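Local coordinates for designed helical repeat protein (Synthetic construct, PDB 5CWD), which has no known biological function but was designed de novo to fold as an array of repeated helices, testing computational repeat-protein design, at residues 140-143 and 144-148. Residues are numbered along the deposited sequence; the frame is centred on the assembly and turned at random.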
loop_
_atom_site.group_PDB
_atom_site.type_symbol
_atom_site.label_atom_id
_atom_site.label_comp_id
_atom_site.label_asym_id
_atom_site.label_seq_id
_atom_site.Cartn_x
_atom_site.Cartn_y
_atom_site.Cartn_z
ATOM N N ALA A 140 -11.482 0.162 3.762
ATOM C CA ALA A 140 -12.133 1.467 3.814
ATOM C C ALA A 140 -13.331 1.463 4.768
ATOM O O ALA A 140 -13.424 2.303 5.674
ATOM C CB ALA A 140 -12.569 1.889 2.429
ATOM N N LYS A 141 -14.244 0.516 4.567
ATOM C CA LYS A 141 -15.432 0.424 5.411
ATOM C C LYS A 141 -15.044 0.210 6.874
ATOM O O LYS A 141 -15.665 0.769 7.783
ATOM C CB LYS A 141 -16.346 -0.711 4.941
ATOM C CG LYS A 141 -16.577 -0.760 3.434
ATOM C CD LYS A 141 -18.044 -0.967 3.078
ATOM C CE LYS A 141 -18.877 0.292 3.289
ATOM N NZ LYS A 141 -19.905 0.441 2.222
ATOM N N ARG A 142 -14.011 -0.598 7.093
ATOM C CA ARG A 142 -13.510 -0.859 8.440
ATOM C C ARG A 142 -13.052 0.439 9.088
ATOM O O ARG A 142 -13.428 0.742 10.220
ATOM C CB ARG A 142 -12.356 -1.864 8.412
ATOM C CG ARG A 142 -12.000 -2.435 9.777
ATOM C CD ARG A 142 -12.866 -3.640 10.108
ATOM N NE ARG A 142 -12.720 -4.066 11.501
ATOM C CZ ARG A 142 -13.460 -3.616 12.511
ATOM N NH1 ARG A 142 -14.411 -2.713 12.304
ATOM N NH2 ARG A 142 -13.249 -4.070 13.739
ATOM N N ALA A 143 -12.236 1.199 8.363
ATOM C CA ALA A 143 -11.780 2.498 8.845
ATOM C C ALA A 143 -12.967 3.396 9.176
ATOM O O ALA A 143 -13.040 3.973 10.265
ATOM C CB ALA A 143 -10.889 3.163 7.816
ATOM N N ALA A 144 -13.897 3.503 8.232
ATOM C CA ALA A 144 -15.091 4.318 8.431
ATOM C C ALA A 144 -15.841 3.919 9.694
ATOM O O ALA A 144 -16.259 4.776 10.471
ATOM C CB ALA A 144 -16.007 4.207 7.233
ATOM N N LYS A 145 -16.022 2.619 9.889
ATOM C CA LYS A 145 -16.716 2.125 11.073
ATOM C C LYS A 145 -15.940 2.428 12.348
ATOM O O LYS A 145 -16.515 2.873 13.341
ATOM C CB LYS A 145 -16.964 0.619 10.961
ATOM C CG LYS A 145 -18.068 0.246 9.984
ATOM C CD LYS A 145 -19.441 0.656 10.506
ATOM C CE LYS A 145 -20.504 0.567 9.423
ATOM N NZ LYS A 145 -21.818 1.092 9.891
ATOM N N GLU A 146 -14.634 2.184 12.316
ATOM C CA GLU A 146 -13.782 2.445 13.467
ATOM C C GLU A 146 -13.824 3.919 13.857
ATOM O O GLU A 146 -13.844 4.254 15.042
ATOM C CB GLU A 146 -12.342 2.021 13.174
ATOM C CG GLU A 146 -12.121 0.514 13.185
ATOM C CD GLU A 146 -10.686 0.131 12.871
ATOM O OE1 GLU A 146 -10.482 -0.861 12.140
ATOM O OE2 GLU A 146 -9.761 0.815 13.364
ATOM N N SER A 147 -13.836 4.796 12.858
ATOM C CA SER A 147 -13.957 6.228 13.115
ATOM C C SER A 147 -15.320 6.580 13.707
ATOM O O SER A 147 -15.453 7.582 14.405
ATOM C CB SER A 147 -13.725 7.028 11.831
ATOM O OG SER A 147 -12.353 7.030 11.479
ATOM N N ASN A 148 -16.325 5.753 13.429
ATOM C CA ASN A 148 -17.685 6.002 13.904
ATOM C C ASN A 148 -18.214 7.337 13.377
ATOM O O ASN A 148 -18.931 8.056 14.076
ATOM C CB ASN A 148 -17.734 5.974 15.436
ATOM C CG ASN A 148 -19.148 5.823 15.979
ATOM O OD1 ASN A 148 -20.055 5.379 15.275
ATOM N ND2 ASN A 148 -19.337 6.193 17.241
#
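Arg-142 and Glu-146, one helical turn apart, meet side chain to side chain near the end of helix 129-147. The pairing is electrostatic and long: Arg-142 NE and Glu-146 OE1 are 4.0 Å apart, and the oxygen stands over one face of the guanidinium, displaced toward its rim, so no N-H is directed at it. The carboxylate and guanidinium planes, 73° apart, likewise argue against a paired, coplanar salt bridge. A bend at chi2 (86°) swings the guanidinium of Arg-142 along the helix toward the following turn. At the edge of the group, Arg-142 NH1 comes 4.4 Å from Lys-145 CB. Glu-146 crosses the arginine chain at about a right angle.

Beneath the side chains runs a ladder of i to i+4 backbone bonds. Ala-144 N donates to Ala-140 O with an N-H...O angle of 172°, Lys-145 N to Lys-141 O, and Glu-146 N to Arg-142 O at 2.8 Å. Ala-143 O takes the last strong bond, receiving Ser-147 N at 2.8 Å and, weakly, the Ser-147 hydroxyl, OG at 3.4 Å. Asn-148 then leaves the helix with positive phi, and its N makes weak bonds back to Ala-144 O and Lys-145 O.

Away from the charged pair, Ala-140 and Ala-144 both rest on Ala-156 of helix 150-167. At the margin of this packed face, Lys-141 lies against Lys-157 and Cys-160 and sends NZ to a salt bridge with Glu-173. The alanines thus pack helix 129-147 on helix 150-167, the two helices also being tied by the Cys-137 to Cys-160 disulfide.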